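Local coordinates for protein 3'-5'-exonuclease (Saccharomyces cerevisiae, PDB 3E2V) that probably cuts double-stranded DNA as a metal-dependent TatD-type nuclease, with both endonuclease and 3'-to-5' exonuclease activity, at residues 199-204 and 208-213; 180-185 and 215-220; 187-192 and 246-251. All coordinates share one frame; numbering follows the deposited sequence.

Overall arrangement
All three contacts belong to the TIM-barrel fold of the metallo-dependent hydrolases. Interaction 1 ties strand 199-204 to the helix that follows it, interaction 2 sets that helix against helix 174-187, and interaction 3 joins the turn after helix 174-187 to the approach to strand 250-252. Centres lie about 10 Å apart for interactions 1 and 2 and for 2 and 3, about 15 Å for 1 and 3. L199 CD1 meets L185 CD2 at 3.5 Å, linking 1 to 2, and L201 N lies 2.7 Å from V251 O, a probable hydrogen bond between neighbouring strands. Interaction 1 is next to the metal site: the side chain of H202 lies about 5 Å from the magnesium bound by H253 and D303.

Interaction 1: residues 199-204 and 208-213; sequences LFLHMR and DDFVQI
M203 sets its CB and CG over one face of the F210 ring, and this CH-pi contact carries much of the join between strand 199-204 and helix 208-213. M203 CB stands 3.8 Å from the ring centroid, only 4° off the normal. With CG anti to the backbone N (chi1 -171°), the next carbon also stays over the ring, M203 CG coming 3.6 Å from F210 CG; bends further along then carry SD and CE away from the helix. Apolar packing continues at the rim: L201 CB lies in the ring plane, 3.7 Å from F210 CZ. One polar atom joins in, H202 O, which approaches F210 CE1 obliquely at 3.5 Å. The segments run at 146° to each other, as strand and following helix do in a barrel beta-alpha unit. Alternation along the strand turns L201 and M203 toward the helix and H202 to the other side, where its NE2 hydrogen-bonds D165 OD2 and its ND1 makes a weak bond to E161 OE1, a magnesium-binding residue not holding the ion here. The strand therefore has two chemistries: an apolar, buried side that fits round one phenylalanine, and a side facing the metal centre near H253.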
loop_
_atom_site.group_PDB
_atom_site.type_symbol
_atom_site.label_atom_id
_atom_site.label_comp_id
_atom_site.label_asym_id
_atom_site.label_seq_id
_atom_site.Cartn_x
_atom_site.Cartn_y
_atom_site.Cartn_z
ATOM N N LEU A 199 -9.506 4.312 -0.291
ATOM C CA LEU A 199 -8.244 4.992 -0.522
ATOM C C LEU A 199 -7.107 4.263 0.169
ATOM O O LEU A 199 -7.227 3.849 1.333
ATOM C CB LEU A 199 -8.304 6.451 -0.049
ATOM C CG LEU A 199 -9.382 7.332 -0.704
ATOM C CD1 LEU A 199 -9.284 8.754 -0.159
ATOM C CD2 LEU A 199 -9.208 7.371 -2.196
ATOM N N PHE A 200 -6.005 4.130 -0.556
ATOM C CA PHE A 200 -4.797 3.499 -0.067
ATOM C C PHE A 200 -3.780 4.611 0.125
ATOM O O PHE A 200 -3.225 5.144 -0.845
ATOM C CB PHE A 200 -4.350 2.428 -1.080
ATOM C CG PHE A 200 -3.240 1.547 -0.594
ATOM C CD1 PHE A 200 -3.495 0.487 0.263
ATOM C CD2 PHE A 200 -1.948 1.777 -0.981
ATOM C CE1 PHE A 200 -2.465 -0.331 0.701
ATOM C CE2 PHE A 200 -0.901 0.960 -0.527
ATOM C CZ PHE A 200 -1.168 -0.099 0.301
ATOM N N LEU A 201 -3.589 4.994 1.385
ATOM C CA LEU A 201 -2.934 6.253 1.738
ATOM C C LEU A 201 -1.553 6.016 2.319
ATOM O O LEU A 201 -1.334 5.083 3.090
ATOM C CB LEU A 201 -3.819 6.996 2.729
ATOM C CG LEU A 201 -5.216 7.393 2.258
ATOM C CD1 LEU A 201 -6.141 7.694 3.440
ATOM C CD2 LEU A 201 -5.182 8.529 1.231
ATOM N N HIS A 202 -0.631 6.888 1.915
ATOM C CA HIS A 202 0.757 6.891 2.391
ATOM C C HIS A 202 0.946 8.088 3.325
ATOM O O HIS A 202 0.596 9.225 2.996
ATOM C CB HIS A 202 1.717 6.953 1.192
ATOM C CG HIS A 202 3.166 6.904 1.568
ATOM N ND1 HIS A 202 3.876 5.726 1.636
ATOM C CD2 HIS A 202 4.038 7.890 1.880
ATOM C CE1 HIS A 202 5.120 5.986 2.000
ATOM N NE2 HIS A 202 5.245 7.292 2.151
ATOM N N MET A 203 1.495 7.835 4.504
ATOM C CA MET A 203 1.838 8.900 5.419
ATOM C C MET A 203 3.150 8.524 6.100
ATOM O O MET A 203 3.257 7.477 6.780
ATOM C CB MET A 203 0.739 9.113 6.475
ATOM C CG MET A 203 0.900 10.355 7.369
ATOM S SD MET A 203 2.144 10.200 8.692
ATOM C CE MET A 203 1.245 9.162 9.860
ATOM N N ARG A 204 4.133 9.390 5.939
ATOM C CA ARG A 204 5.359 9.282 6.717
ATOM C C ARG A 204 5.780 10.655 7.203
ATOM O O ARG A 204 5.980 11.558 6.396
ATOM C CB ARG A 204 6.464 8.691 5.872
ATOM C CG ARG A 204 7.760 8.529 6.644
ATOM C CD ARG A 204 8.508 7.293 6.204
ATOM N NE ARG A 204 8.802 7.346 4.773
ATOM C CZ ARG A 204 9.362 6.356 4.082
ATOM N NH1 ARG A 204 9.579 6.505 2.786
ATOM N NH2 ARG A 204 9.691 5.218 4.688
ATOM N N ASP A 208 0.307 15.800 10.920
ATOM C CA ASP A 208 -0.572 16.960 11.052
ATOM C C ASP A 208 -1.069 17.471 9.695
ATOM O O ASP A 208 -2.264 17.739 9.541
ATOM C CB ASP A 208 0.086 18.089 11.853
ATOM C CG ASP A 208 0.144 17.797 13.341
ATOM O OD1 ASP A 208 -0.602 16.926 13.852
ATOM O OD2 ASP A 208 0.953 18.466 14.011
ATOM N N ASP A 209 -0.169 17.566 8.706
ATOM C CA ASP A 209 -0.573 18.039 7.384
ATOM C C ASP A 209 -1.486 17.040 6.671
ATOM O O ASP A 209 -2.401 17.435 5.949
ATOM C CB ASP A 209 0.640 18.330 6.508
ATOM C CG ASP A 209 1.371 19.616 6.905
ATOM O OD1 ASP A 209 0.917 20.313 7.841
ATOM O OD2 ASP A 209 2.400 19.931 6.279
ATOM N N PHE A 210 -1.235 15.748 6.879
ATOM C CA PHE A 210 -2.032 14.668 6.273
ATOM C C PHE A 210 -3.451 14.751 6.817
ATOM O O PHE A 210 -4.422 14.744 6.055
ATOM C CB PHE A 210 -1.344 13.353 6.658
ATOM C CG PHE A 210 -1.994 12.083 6.151
ATOM C CD1 PHE A 210 -1.793 11.646 4.842
ATOM C CD2 PHE A 210 -2.678 11.249 7.032
ATOM C CE1 PHE A 210 -2.322 10.418 4.402
ATOM C CE2 PHE A 210 -3.221 10.021 6.599
ATOM C CZ PHE A 210 -3.047 9.624 5.270
ATOM N N VAL A 211 -3.573 14.878 8.141
ATOM C CA VAL A 211 -4.892 14.992 8.775
ATOM C C VAL A 211 -5.598 16.277 8.356
ATOM O O VAL A 211 -6.803 16.263 8.104
ATOM C CB VAL A 211 -4.770 14.863 10.314
ATOM C CG1 VAL A 211 -6.069 15.307 11.023
ATOM C CG2 VAL A 211 -4.437 13.411 10.680
ATOM N N GLN A 212 -4.853 17.381 8.267
ATOM C CA GLN A 212 -5.440 18.650 7.862
ATOM C C GLN A 212 -6.102 18.541 6.477
ATOM O O GLN A 212 -7.219 19.022 6.273
ATOM C CB GLN A 212 -4.374 19.746 7.869
ATOM C CG GLN A 212 -4.933 21.130 7.578
ATOM C CD GLN A 212 -3.866 22.205 7.572
ATOM O OE1 GLN A 212 -4.064 23.284 8.135
ATOM N NE2 GLN A 212 -2.739 21.931 6.922
ATOM N N ILE A 213 -5.416 17.914 5.522
ATOM C CA ILE A 213 -5.983 17.778 4.183
ATOM C C ILE A 213 -7.183 16.833 4.202
ATOM O O ILE A 213 -8.261 17.152 3.670
ATOM C CB ILE A 213 -4.912 17.295 3.199
ATOM C CG1 ILE A 213 -3.943 18.441 2.918
ATOM C CG2 ILE A 213 -5.541 16.844 1.884
ATOM C CD1 ILE A 213 -2.619 18.030 2.291
#

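Interaction 2: residues 180-185 and 215-220; sequences FFEEQL and ERFVVG
L185 and F217 mark the closest backbone approach of the two segments, their CA atoms 8.1 Å apart. The axes of helices 180-185 and 215-219 stay 11.7 Å apart and run nearly parallel, crossing at -21°, so long side chains have to fill the space between them. F217 does most of this. L185 CB sits over one face of its ring, displaced toward the rim, 3.4 Å from F217 CZ and 24° off the normal measured at the centroid, a CH-pi contact. L185 CG lies anti to the carbonyl carbon, which carries the branch along the same ring to put CD1 3.7 Å from F217 CE2; that methyl also rests over the face of F181 in its own helix. The helices are neighbours on the outside of the TIM barrel, following strands 156-165 and 199-204 respectively; F181 and L185 of the first helix rest on I162, while F210 of the second packs on strand 199-204. At the ring's edge, E182 CG lies in plane, 4.0 Å from F217 CE2. With F217 replaced by an alanine, L185 CB and CD1 would probably lose their aromatic partner and a gap would open between the helices. Further out, E182 extends beyond CG with its chain straight and meets R216 at about a right angle. Its OE1 forms a salt bridge with R216 NH2 at the guanidinium edge, modelled at 2.4 Å, a length too short to be taken literally; the two planes are 46° apart. The F217 ring also meets F221 edge-to-face, and its backbone is hydrogen-bonded to that of F244.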
loop_
_atom_site.group_PDB
_atom_site.type_symbol
_atom_site.label_atom_id
_atom_site.label_comp_id
_atom_site.label_asym_id
_atom_site.label_seq_id
_atom_site.Cartn_x
_atom_site.Cartn_y
_atom_site.Cartn_z
ATOM N N PHE A 180 -0.682 17.894 -5.032
ATOM C CA PHE A 180 -1.085 16.738 -5.834
ATOM C C PHE A 180 -1.702 15.593 -5.039
ATOM O O PHE A 180 -2.433 14.796 -5.600
ATOM C CB PHE A 180 0.026 16.348 -6.814
ATOM C CG PHE A 180 0.181 17.357 -7.902
ATOM C CD1 PHE A 180 -0.788 17.445 -8.899
ATOM C CD2 PHE A 180 1.205 18.297 -7.864
ATOM C CE1 PHE A 180 -0.698 18.432 -9.899
ATOM C CE2 PHE A 180 1.297 19.296 -8.847
ATOM C CZ PHE A 180 0.349 19.369 -9.848
ATOM N N PHE A 181 -1.450 15.543 -3.732
ATOM C CA PHE A 181 -2.274 14.680 -2.866
ATOM C C PHE A 181 -3.725 15.175 -2.936
ATOM O O PHE A 181 -4.661 14.394 -3.183
ATOM C CB PHE A 181 -1.721 14.713 -1.439
ATOM C CG PHE A 181 -2.514 13.926 -0.416
ATOM C CD1 PHE A 181 -3.179 12.732 -0.741
ATOM C CD2 PHE A 181 -2.506 14.343 0.903
ATOM C CE1 PHE A 181 -3.871 12.016 0.251
ATOM C CE2 PHE A 181 -3.173 13.645 1.896
ATOM C CZ PHE A 181 -3.854 12.479 1.586
ATOM N N GLU A 182 -3.910 16.477 -2.725
ATOM C CA GLU A 182 -5.252 17.026 -2.711
ATOM C C GLU A 182 -5.966 16.917 -4.059
ATOM O O GLU A 182 -7.140 16.559 -4.093
ATOM C CB GLU A 182 -5.247 18.474 -2.218
ATOM C CG GLU A 182 -6.647 19.088 -2.204
ATOM C CD GLU A 182 -6.714 20.374 -1.416
ATOM O OE1 GLU A 182 -5.851 20.607 -0.544
ATOM O OE2 GLU A 182 -7.652 21.153 -1.679
ATOM N N GLU A 183 -5.270 17.178 -5.165
ATOM C CA GLU A 183 -5.918 17.056 -6.475
ATOM C C GLU A 183 -6.337 15.607 -6.769
ATOM O O GLU A 183 -7.396 15.361 -7.357
ATOM C CB GLU A 183 -5.041 17.610 -7.617
ATOM C CG GLU A 183 -4.820 19.123 -7.527
ATOM C CD GLU A 183 -6.139 19.923 -7.508
ATOM O OE1 GLU A 183 -6.999 19.720 -8.408
ATOM O OE2 GLU A 183 -6.314 20.759 -6.587
ATOM N N GLN A 184 -5.512 14.648 -6.346
ATOM C CA GLN A 184 -5.905 13.244 -6.484
ATOM C C GLN A 184 -7.077 12.869 -5.594
ATOM O O GLN A 184 -7.931 12.076 -5.988
ATOM C CB GLN A 184 -4.697 12.324 -6.255
ATOM C CG GLN A 184 -3.688 12.406 -7.414
ATOM C CD GLN A 184 -2.513 11.481 -7.193
ATOM O OE1 GLN A 184 -2.535 10.334 -7.643
ATOM N NE2 GLN A 184 -1.505 11.949 -6.445
ATOM N N LEU A 185 -7.138 13.442 -4.392
ATOM C CA LEU A 185 -8.322 13.237 -3.576
ATOM C C LEU A 185 -9.561 13.772 -4.288
ATOM O O LEU A 185 -10.612 13.149 -4.250
ATOM C CB LEU A 185 -8.164 13.867 -2.191
ATOM C CG LEU A 185 -7.156 13.169 -1.275
ATOM C CD1 LEU A 185 -6.952 14.027 -0.047
ATOM C CD2 LEU A 185 -7.614 11.744 -0.899
ATOM N N GLU A 215 -9.154 15.981 6.641
ATOM C CA GLU A 215 -10.291 16.488 7.416
ATOM C C GLU A 215 -11.221 17.328 6.553
ATOM O O GLU A 215 -12.455 17.281 6.747
ATOM C CB GLU A 215 -9.819 17.283 8.629
ATOM C CG GLU A 215 -10.932 17.659 9.588
ATOM C CD GLU A 215 -11.544 19.023 9.276
ATOM O OE1 GLU A 215 -11.066 19.718 8.350
ATOM O OE2 GLU A 215 -12.511 19.405 9.977
ATOM N N ARG A 216 -10.651 18.094 5.615
ATOM C CA ARG A 216 -11.497 18.899 4.725
ATOM C C ARG A 216 -12.415 18.036 3.860
ATOM O O ARG A 216 -13.556 18.411 3.586
ATOM C CB ARG A 216 -10.666 19.845 3.858
ATOM C CG ARG A 216 -10.043 20.953 4.676
ATOM C CD ARG A 216 -9.610 22.124 3.804
ATOM N NE ARG A 216 -8.790 21.704 2.673
ATOM C CZ ARG A 216 -7.463 21.568 2.705
ATOM N NH1 ARG A 216 -6.767 21.841 3.808
ATOM N NH2 ARG A 216 -6.826 21.164 1.626
ATOM N N PHE A 217 -11.925 16.868 3.434
ATOM C CA PHE A 217 -12.749 15.938 2.676
ATOM C C PHE A 217 -13.713 15.138 3.570
ATOM O O PHE A 217 -14.785 14.746 3.125
ATOM C CB PHE A 217 -11.845 14.970 1.910
ATOM C CG PHE A 217 -11.143 15.593 0.727
ATOM C CD1 PHE A 217 -11.691 15.495 -0.562
ATOM C CD2 PHE A 217 -9.951 16.302 0.893
ATOM C CE1 PHE A 217 -11.045 16.085 -1.659
ATOM C CE2 PHE A 217 -9.293 16.873 -0.207
ATOM C CZ PHE A 217 -9.848 16.777 -1.476
ATOM N N VAL A 218 -13.317 14.874 4.816
ATOM C CA VAL A 218 -14.199 14.167 5.750
ATOM C C VAL A 218 -15.435 15.019 6.076
ATOM O O VAL A 218 -16.570 14.510 6.060
ATOM C CB VAL A 218 -13.434 13.760 7.052
ATOM C CG1 VAL A 218 -14.416 13.337 8.160
ATOM C CG2 VAL A 218 -12.437 12.633 6.750
ATOM N N VAL A 219 -15.212 16.314 6.327
ATOM C CA VAL A 219 -16.306 17.254 6.652
ATOM C C VAL A 219 -16.985 17.786 5.405
ATOM O O VAL A 219 -18.204 17.975 5.402
ATOM C CB VAL A 219 -15.806 18.419 7.518
ATOM C CG1 VAL A 219 -16.945 19.434 7.768
ATOM C CG2 VAL A 219 -15.265 17.858 8.831
ATOM N N GLY A 220 -16.205 17.988 4.345
ATOM C CA GLY A 220 -16.690 18.572 3.088
ATOM C C GLY A 220 -16.180 19.991 2.881
ATOM O O GLY A 220 -16.059 20.761 3.835
#

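Interaction 3: residues 187-192 and 246-251; sequences ISCLND and PDRKLV
R248 reaches S188 through a chain that starts extended, CG anti to the backbone N, and then bends at chi3 (-97°), turning the guanidinium end-on to the turn 187-190. S188 answers with OG held between its own backbone N and carbonyl carbon (chi1 81°), which leaves hydroxyl and carbonyl oxygen both facing the arginine. Two nitrogens grip the one serine. R248 NH2 donates to S188 O at 3.0 Å, with an N-H...O angle of 139°, arriving from above the carbonyl plane and not along a lone pair. R248 NH1 donates to S188 OG, also at 3.0 Å. Both acceptors are tilted out of the guanidinium plane, and both bonds are clearly bent, so the pair is a compromise fit rather than a flat, straight fork. C189 SG adds a looser touch at the guanidinium edge, 3.7 Å from R248 NH1.

Each group has a further anchor that positions it. R248 NE donates to Y197 O, which helps fix the rotation of the guanidinium, while S188 OG also bonds L185 O, back in the last turns of helix 174-187. The hydroxyl thus accepts from the arginine and passes its own hydrogen to the helix. The buried charge is met here by neutral oxygens, two of them carbonyls, whose dipoles would be expected to stabilise it. The turn that presents S188 is of type I, closed by L190 N to I187 O at 3.1 Å.

Just beyond, N191 caps the short helix 192-195, and I187 packs on helix 132-149. On the other side, the guanidinium of R248 lies against the L199 side chain, and the chain runs on into strand 250-252, which pairs with strand 199-204 in the barrel sheet.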
loop_
_atom_site.group_PDB
_atom_site.type_symbol
_atom_site.label_atom_id
_atom_site.label_comp_id
_atom_site.label_asym_id
_atom_site.label_seq_id
_atom_site.Cartn_x
_atom_site.Cartn_y
_atom_site.Cartn_z
ATOM N N ILE A 187 -10.045 14.061 -7.568
ATOM C CA ILE A 187 -10.337 13.125 -8.657
ATOM C C ILE A 187 -11.066 11.896 -8.146
ATOM O O ILE A 187 -12.007 11.421 -8.775
ATOM C CB ILE A 187 -9.041 12.724 -9.417
ATOM C CG1 ILE A 187 -8.648 13.836 -10.389
ATOM C CG2 ILE A 187 -9.198 11.368 -10.127
ATOM C CD1 ILE A 187 -7.261 13.625 -10.956
ATOM N N SER A 188 -10.665 11.410 -6.974
ATOM C CA SER A 188 -11.251 10.198 -6.399
ATOM C C SER A 188 -12.717 10.389 -5.987
ATOM O O SER A 188 -13.393 9.428 -5.620
ATOM C CB SER A 188 -10.434 9.746 -5.184
ATOM O OG SER A 188 -10.776 10.481 -4.016
ATOM N N CYS A 189 -13.157 11.651 -5.991
ATOM C CA CYS A 189 -14.546 12.041 -5.662
ATOM C C CYS A 189 -15.377 12.486 -6.866
ATOM O O CYS A 189 -16.555 12.843 -6.708
ATOM C CB CYS A 189 -14.570 13.187 -4.620
ATOM S SG CYS A 189 -13.863 12.779 -3.016
ATOM N N LEU A 190 -14.780 12.470 -8.058
ATOM C CA LEU A 190 -15.385 13.158 -9.218
ATOM C C LEU A 190 -16.638 12.522 -9.784
ATOM O O LEU A 190 -17.444 13.197 -10.450
ATOM C CB LEU A 190 -14.374 13.324 -10.343
ATOM C CG LEU A 190 -13.580 14.628 -10.306
ATOM C CD1 LEU A 190 -12.742 14.746 -11.560
ATOM C CD2 LEU A 190 -14.447 15.885 -10.132
ATOM N N ASN A 191 -16.795 11.227 -9.564
ATOM C CA ASN A 191 -17.994 10.531 -10.011
ATOM C C ASN A 191 -18.383 9.455 -9.004
ATOM O O ASN A 191 -17.589 9.127 -8.106
ATOM C CB ASN A 191 -17.813 9.996 -11.444
ATOM C CG ASN A 191 -16.752 8.902 -11.550
ATOM O OD1 ASN A 191 -16.812 7.894 -10.849
ATOM N ND2 ASN A 191 -15.788 9.097 -12.448
ATOM N N ASP A 192 -19.591 8.909 -9.126
ATOM C CA ASP A 192 -20.102 7.974 -8.120
ATOM C C ASP A 192 -19.270 6.699 -7.977
ATOM O O ASP A 192 -19.064 6.213 -6.869
ATOM C CB ASP A 192 -21.573 7.622 -8.371
ATOM C CG ASP A 192 -22.517 8.788 -8.111
ATOM O OD1 ASP A 192 -22.105 9.825 -7.534
ATOM O OD2 ASP A 192 -23.699 8.662 -8.491
ATOM N N PRO A 246 -19.943 8.574 3.137
ATOM C CA PRO A 246 -19.854 8.177 4.538
ATOM C C PRO A 246 -19.362 6.743 4.745
ATOM O O PRO A 246 -18.926 6.419 5.848
ATOM C CB PRO A 246 -21.299 8.349 5.050
ATOM C CG PRO A 246 -22.138 8.255 3.843
ATOM C CD PRO A 246 -21.333 8.901 2.749
ATOM N N ASP A 247 -19.420 5.912 3.704
ATOM C CA ASP A 247 -18.907 4.540 3.792
ATOM C C ASP A 247 -17.533 4.324 3.143
ATOM O O ASP A 247 -17.027 3.204 3.132
ATOM C CB ASP A 247 -19.922 3.536 3.237
ATOM C CG ASP A 247 -21.265 3.585 3.971
ATOM O OD1 ASP A 247 -21.282 3.723 5.213
ATOM O OD2 ASP A 247 -22.307 3.457 3.287
ATOM N N ARG A 248 -16.925 5.379 2.608
ATOM C CA ARG A 248 -15.595 5.225 2.001
ATOM C C ARG A 248 -14.552 4.884 3.066
ATOM O O ARG A 248 -14.473 5.527 4.128
ATOM C CB ARG A 248 -15.189 6.493 1.232
ATOM C CG ARG A 248 -13.685 6.659 1.025
ATOM C CD ARG A 248 -13.411 7.778 0.039
ATOM N NE ARG A 248 -13.185 7.247 -1.302
ATOM C CZ ARG A 248 -12.898 8.004 -2.355
ATOM N NH1 ARG A 248 -12.873 9.328 -2.250
ATOM N NH2 ARG A 248 -12.636 7.445 -3.526
ATOM N N LYS A 249 -13.757 3.857 2.767
ATOM C CA LYS A 249 -12.719 3.412 3.697
ATOM C C LYS A 249 -11.393 4.085 3.375
ATOM O O LYS A 249 -11.063 4.310 2.202
ATOM C CB LYS A 249 -12.588 1.881 3.686
ATOM C CG LYS A 249 -13.921 1.127 3.902
ATOM C CD LYS A 249 -14.632 1.499 5.194
ATOM C CE LYS A 249 -15.848 0.592 5.444
ATOM N NZ LYS A 249 -16.923 0.718 4.412
ATOM N N LEU A 250 -10.654 4.419 4.426
ATOM C CA LEU A 250 -9.456 5.230 4.337
ATOM C C LEU A 250 -8.343 4.427 4.996
ATOM O O LEU A 250 -8.264 4.367 6.213
ATOM C CB LEU A 250 -9.680 6.548 5.097
ATOM C CG LEU A 250 -10.895 7.372 4.641
ATOM C CD1 LEU A 250 -11.088 8.574 5.551
ATOM C CD2 LEU A 250 -10.746 7.834 3.196
ATOM N N VAL A 251 -7.508 3.788 4.182
ATOM C CA VAL A 251 -6.514 2.851 4.691
ATOM C C VAL A 251 -5.159 3.519 4.740
ATOM O O VAL A 251 -4.630 3.944 3.701
ATOM C CB VAL A 251 -6.464 1.584 3.805
ATOM C CG1 VAL A 251 -5.344 0.649 4.260
ATOM C CG2 VAL A 251 -7.829 0.869 3.806
#